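Breast cancer anti-estrogen resistance protein 1 (Mus musculus, PDB 5W93) acts as a docking scaffold that coordinates tyrosine-kinase signaling in cell adhesion and migration, its C-terminal helical domain being captured here with the LD1 peptide of paxillin. Local coordinates at residues A31-V36 / D112-V117; I44-S49 / A95-A100. The protein carries 2 engineered substitutions. All blocks are in the same frame, centred on the assembly; numbering follows the deposited sequence. Where two conformers were deposited one is given.

Interaction 1. Residues A31-V36 / D112-V117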
loop_
_atom_site.group_PDB
_atom_site.type_symbol
_atom_site.label_atom_id
_atom_site.label_comp_id
_atom_site.label_asym_id
_atom_site.label_seq_id
_atom_site.Cartn_x
_atom_site.Cartn_y
_atom_site.Cartn_z
ATOM N N ALA A 31 -11.991 6.471 -1.358
ATOM C CA ALA A 31 -12.656 6.601 -2.643
ATOM C C ALA A 31 -12.953 5.214 -3.206
ATOM O O ALA A 31 -14.018 4.987 -3.783
ATOM C CB ALA A 31 -11.810 7.409 -3.612
ATOM N N PHE A 32 -12.008 4.289 -3.027
ATOM C CA PHE A 32 -12.199 2.916 -3.474
ATOM C C PHE A 32 -13.385 2.267 -2.746
ATOM O O PHE A 32 -14.250 1.671 -3.384
ATOM C CB PHE A 32 -10.927 2.078 -3.270
ATOM C CG PHE A 32 -11.136 0.602 -3.519
ATOM C CD1 PHE A 32 -11.023 0.075 -4.802
ATOM C CD2 PHE A 32 -11.452 -0.250 -2.476
ATOM C CE1 PHE A 32 -11.233 -1.287 -5.026
ATOM C CE2 PHE A 32 -11.661 -1.601 -2.702
ATOM C CZ PHE A 32 -11.553 -2.113 -3.974
ATOM N N PHE A 33 -13.434 2.387 -1.420
ATOM C CA PHE A 33 -14.523 1.781 -0.652
ATOM C C PHE A 33 -15.874 2.347 -1.055
ATOM O O PHE A 33 -16.853 1.609 -1.135
ATOM C CB PHE A 33 -14.323 1.971 0.854
ATOM C CG PHE A 33 -13.209 1.144 1.434
ATOM C CD1 PHE A 33 -12.860 -0.074 0.872
ATOM C CD2 PHE A 33 -12.515 1.586 2.554
ATOM C CE1 PHE A 33 -11.829 -0.839 1.408
ATOM C CE2 PHE A 33 -11.500 0.825 3.102
ATOM C CZ PHE A 33 -11.150 -0.388 2.526
ATOM N N THR A 34 -15.912 3.653 -1.325
ATOM C CA THR A 34 -17.144 4.331 -1.736
ATOM C C THR A 34 -17.642 3.830 -3.095
ATOM O O THR A 34 -18.849 3.630 -3.293
ATOM C CB THR A 34 -16.941 5.859 -1.786
ATOM O OG1 THR A 34 -16.864 6.361 -0.445
ATOM C CG2 THR A 34 -18.092 6.559 -2.532
ATOM N N ALA A 35 -16.709 3.628 -4.018
ATOM C CA ALA A 35 -17.004 3.034 -5.319
ATOM C C ALA A 35 -17.648 1.665 -5.170
ATOM O O ALA A 35 -18.615 1.351 -5.863
ATOM C CB ALA A 35 -15.741 2.925 -6.157
ATOM N N VAL A 36 -17.122 0.848 -4.266
ATOM C CA VAL A 36 -17.677 -0.483 -4.081
ATOM C C VAL A 36 -19.029 -0.412 -3.365
ATOM O O VAL A 36 -19.952 -1.163 -3.693
ATOM C CB VAL A 36 -16.707 -1.414 -3.321
ATOM C CG1 VAL A 36 -17.380 -2.749 -3.016
ATOM C CG2 VAL A 36 -15.442 -1.657 -4.162
ATOM N N ASP A 112 -13.723 -10.030 -1.559
ATOM C CA ASP A 112 -12.319 -10.434 -1.549
ATOM C C ASP A 112 -11.391 -9.245 -1.849
ATOM O O ASP A 112 -10.403 -9.015 -1.158
ATOM C CB ASP A 112 -12.068 -11.529 -2.576
ATOM C CG ASP A 112 -12.576 -12.898 -2.134
ATOM O OD1 ASP A 112 -13.032 -13.052 -0.976
ATOM O OD2 ASP A 112 -12.488 -13.827 -2.966
ATOM N N MET A 113 -11.730 -8.506 -2.894
ATOM C CA MET A 113 -10.985 -7.309 -3.283
ATOM C C MET A 113 -11.010 -6.284 -2.142
ATOM O O MET A 113 -9.973 -5.788 -1.713
ATOM C CB MET A 113 -11.579 -6.740 -4.578
ATOM C CG MET A 113 -10.902 -5.485 -5.139
ATOM S SD MET A 113 -11.757 -4.878 -6.615
ATOM C CE MET A 113 -13.376 -4.480 -5.964
ATOM N N VAL A 114 -12.205 -5.989 -1.635
ATOM C CA VAL A 114 -12.365 -5.078 -0.508
ATOM C C VAL A 114 -11.521 -5.480 0.719
ATOM O O VAL A 114 -10.956 -4.612 1.410
ATOM C CB VAL A 114 -13.854 -4.983 -0.106
ATOM C CG1 VAL A 114 -14.021 -4.393 1.289
ATOM C CG2 VAL A 114 -14.614 -4.177 -1.141
ATOM N N ASP A 115 -11.427 -6.784 0.969
ATOM C CA ASP A 115 -10.663 -7.305 2.101
ATOM C C ASP A 115 -9.160 -7.067 1.935
ATOM O O ASP A 115 -8.480 -6.727 2.905
ATOM C CB ASP A 115 -10.913 -8.809 2.292
ATOM C CG ASP A 115 -12.302 -9.125 2.862
ATOM O OD1 ASP A 115 -12.968 -8.222 3.413
ATOM O OD2 ASP A 115 -12.722 -10.296 2.751
ATOM N N ARG A 116 -8.633 -7.272 0.726
ATOM C CA ARG A 116 -7.206 -7.029 0.494
ATOM C C ARG A 116 -6.904 -5.562 0.669
ATOM O O ARG A 116 -5.871 -5.212 1.216
ATOM C CB ARG A 116 -6.741 -7.457 -0.900
ATOM C CG ARG A 116 -6.958 -8.913 -1.225
ATOM C CD ARG A 116 -6.164 -9.865 -0.329
ATOM N NE ARG A 116 -6.670 -11.216 -0.563
ATOM C CZ ARG A 116 -6.188 -12.061 -1.472
ATOM N NH1 ARG A 116 -5.136 -11.734 -2.217
ATOM N NH2 ARG A 116 -6.746 -13.251 -1.616
ATOM N N VAL A 117 -7.794 -4.700 0.187
ATOM C CA VAL A 117 -7.574 -3.260 0.328
ATOM C C VAL A 117 -7.652 -2.849 1.795
ATOM O O VAL A 117 -6.828 -2.055 2.253
ATOM C CB VAL A 117 -8.564 -2.450 -0.519
ATOM C CG1 VAL A 117 -8.440 -0.954 -0.213
ATOM C CG2 VAL A 117 -8.319 -2.731 -2.024
#

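Interaction 2. Residues I44-S49 / A95-A100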
loop_
_atom_site.group_PDB
_atom_site.type_symbol
_atom_site.label_atom_id
_atom_site.label_comp_id
_atom_site.label_asym_id
_atom_site.label_seq_id
_atom_site.Cartn_x
_atom_site.Cartn_y
_atom_site.Cartn_z
ATOM N N ILE A 44 -15.044 1.751 -13.193
ATOM C CA ILE A 44 -14.836 2.631 -12.050
ATOM C C ILE A 44 -13.964 1.996 -10.946
ATOM O O ILE A 44 -12.975 2.602 -10.528
ATOM C CB ILE A 44 -16.182 3.068 -11.425
ATOM C CG1 ILE A 44 -17.068 3.768 -12.465
ATOM C CG2 ILE A 44 -15.942 3.957 -10.199
ATOM C CD1 ILE A 44 -16.457 5.027 -13.068
ATOM N N PHE A 45 -14.299 0.801 -10.456
ATOM C CA PHE A 45 -13.545 0.310 -9.293
ATOM C C PHE A 45 -12.132 -0.168 -9.662
ATOM O O PHE A 45 -11.231 -0.120 -8.812
ATOM C CB PHE A 45 -14.332 -0.756 -8.499
ATOM C CG PHE A 45 -14.487 -2.120 -9.172
ATOM C CD1 PHE A 45 -13.414 -2.986 -9.295
ATOM C CD2 PHE A 45 -15.744 -2.563 -9.569
ATOM C CE1 PHE A 45 -13.562 -4.239 -9.873
ATOM C CE2 PHE A 45 -15.911 -3.815 -10.127
ATOM C CZ PHE A 45 -14.821 -4.655 -10.290
ATOM N N VAL A 46 -11.923 -0.561 -10.922
ATOM C CA VAL A 46 -10.586 -0.910 -11.397
ATOM C C VAL A 46 -9.675 0.331 -11.445
ATOM O O VAL A 46 -8.514 0.264 -11.061
ATOM C CB VAL A 46 -10.620 -1.576 -12.801
ATOM C CG1 VAL A 46 -9.229 -1.631 -13.402
ATOM C CG2 VAL A 46 -11.242 -2.995 -12.713
ATOM N N ALA A 47 -10.213 1.451 -11.915
ATOM C CA ALA A 47 -9.503 2.737 -11.829
ATOM C C ALA A 47 -9.126 3.067 -10.384
ATOM O O ALA A 47 -7.998 3.466 -10.112
ATOM C CB ALA A 47 -10.352 3.868 -12.423
ATOM N N HIS A 48 -10.067 2.904 -9.460
ATOM C CA HIS A 48 -9.800 3.218 -8.057
ATOM C C HIS A 48 -8.796 2.239 -7.431
ATOM O O HIS A 48 -8.027 2.616 -6.556
ATOM C CB HIS A 48 -11.108 3.273 -7.257
ATOM C CG HIS A 48 -11.875 4.532 -7.493
ATOM N ND1 HIS A 48 -11.561 5.726 -6.868
ATOM C CD2 HIS A 48 -12.893 4.814 -8.342
ATOM C CE1 HIS A 48 -12.367 6.676 -7.301
ATOM N NE2 HIS A 48 -13.183 6.151 -8.203
ATOM N N SER A 49 -8.797 0.992 -7.890
ATOM C CA SER A 49 -7.785 0.036 -7.477
ATOM C C SER A 49 -6.398 0.546 -7.847
ATOM O O SER A 49 -5.477 0.539 -7.022
ATOM C CB SER A 49 -8.040 -1.334 -8.124
ATOM O OG SER A 49 -9.048 -2.032 -7.416
ATOM N N ALA A 95 -4.540 -9.015 -8.235
ATOM C CA ALA A 95 -5.195 -10.313 -8.446
ATOM C C ALA A 95 -6.702 -10.260 -8.191
ATOM O O ALA A 95 -7.501 -10.632 -9.057
ATOM C CB ALA A 95 -4.554 -11.393 -7.556
ATOM N N THR A 96 -7.092 -9.801 -7.007
ATOM C CA THR A 96 -8.507 -9.769 -6.663
ATOM C C THR A 96 -9.311 -8.763 -7.488
ATOM O O THR A 96 -10.500 -8.985 -7.751
ATOM C CB THR A 96 -8.721 -9.478 -5.171
ATOM O OG1 THR A 96 -8.109 -8.223 -4.813
ATOM C CG2 THR A 96 -8.127 -10.587 -4.334
ATOM N N THR A 97 -8.679 -7.659 -7.899
ATOM C CA THR A 97 -9.374 -6.673 -8.720
ATOM C C THR A 97 -9.695 -7.269 -10.095
ATOM O O THR A 97 -10.817 -7.117 -10.613
ATOM C CB THR A 97 -8.533 -5.356 -8.888
ATOM O OG1 THR A 97 -8.292 -4.776 -7.602
ATOM C CG2 THR A 97 -9.269 -4.333 -9.727
ATOM N N LYS A 98 -8.714 -7.939 -10.685
ATOM C CA LYS A 98 -8.929 -8.590 -11.965
ATOM C C LYS A 98 -10.066 -9.621 -11.840
ATOM O O LYS A 98 -10.948 -9.698 -12.691
ATOM C CB LYS A 98 -7.641 -9.264 -12.460
ATOM C CG LYS A 98 -6.575 -8.283 -12.974
ATOM C CD LYS A 98 -5.455 -8.999 -13.745
ATOM C CE LYS A 98 -4.611 -9.881 -12.857
ATOM N NZ LYS A 98 -3.264 -10.192 -13.433
ATOM N N ALA A 99 -10.049 -10.376 -10.755
ATOM C CA ALA A 99 -11.061 -11.419 -10.541
ATOM C C ALA A 99 -12.471 -10.822 -10.341
ATOM O O ALA A 99 -13.463 -11.360 -10.845
ATOM C CB ALA A 99 -10.677 -12.273 -9.365
ATOM N N ALA A 100 -12.559 -9.714 -9.609
ATOM C CA ALA A 100 -13.829 -9.014 -9.422
ATOM C C ALA A 100 -14.385 -8.451 -10.734
ATOM O O ALA A 100 -15.602 -8.336 -10.904
ATOM C CB ALA A 100 -13.670 -7.877 -8.380
#

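Interaction 1. Residues A31-V36 / D112-V117
V117 CG2 lies over one face of the F32 ring, in CH-pi geometry: it stands 4.0 Å from the ring centroid and 27° off the normal. The other face is roofed, toward its rim, by CG2 of V36 from the ring's own helix. At the edge sits M113, its SD 5.0 Å from the F32 centroid and close to the ring plane, a Met-aromatic contact. V114 CA meets another part of the rim, 4.2 Å from F32 CE2, and F33 CE1 also lies at the edge, in plane. The F33 ring turns its own edge to the V114 carbonyl, CE1 to O 3.9 Å, while V117 CG1 approaches it obliquely, 3.8 Å from F33 CE1. F32 is directed inward by CG lying anti to the backbone N (chi1 171°). The bend of M113 at chi3 brings CE to 3.6 Å from F32 CZ and also beside V36, whose CG1 touches V114 CG2 at 3.6 Å. The helices run nearly antiparallel, at 164°, within a FAT-like four-helix bundle. Methyls, a thioether and ring carbons, plus one ring edge facing a carbonyl oxygen, thus join the first and last helices by apolar packing, without a polar bond between the segments.

Interaction 2. Residues I44-S49 / A95-A100
T97 and F45 contribute most of the buried surface, and S49 adds the polar element. The methyl CG2 of T97 rests 3.8 Å from CG2 of V46, the two side chains crossing at a slant, while its hydroxyl turns to S49. In the conformer given, one of two deposited, S49 OG lies 2.9 Å from T97 OG1; its proton could instead go to F45 O in a weak bond, so the link between the hydroxyls is tentative. T97 OG1 is also hydrogen-bonded to the carbonyl of I93 one turn back, so the threonine hydroxyl has a partner on its own helix whichever way the serine turns. F45 adopts the crowded position between backbone N and carbonyl carbon (chi1 71°), which lays its ring across to the last turn of helix 73-102. The ring meets that helix edge-on: CE1 is 4.0 Å from T97 O and CZ is 3.8 Å from A100 O, while CZ also touches A100 CB at 3.9 Å. M113 of helix 107-135 touches both F45 and T97. The segments run antiparallel at 173°, with axes 10.2 Å apart. K98 NZ forms a salt bridge with an acidic side chain of the bound paxillin peptide. Chemically, the contact combines ring-edge and methyl packing with a tentative hydroxyl pair, and V46, S49 and T97 both join the helices and pack against the peptide.

From the N terminus, helix 5-37 supplies residues 31-36, the chain turns into helix 42-69 with residues 44-49, helix 73-102 returns with residues 95-100, and helix 107-135 brings residues 112-117. Interaction 2 closes the inner loop between the two middle helices; interaction 1 closes the outer one, between first and last helix, and encloses it without crossing. Their centres lie about 9 Å apart, at one end of the bundle, and they touch: M113 CE is 3.7 Å from F45 CD1. All four helices therefore share one continuous core there, with the paxillin peptide bound against the middle pair.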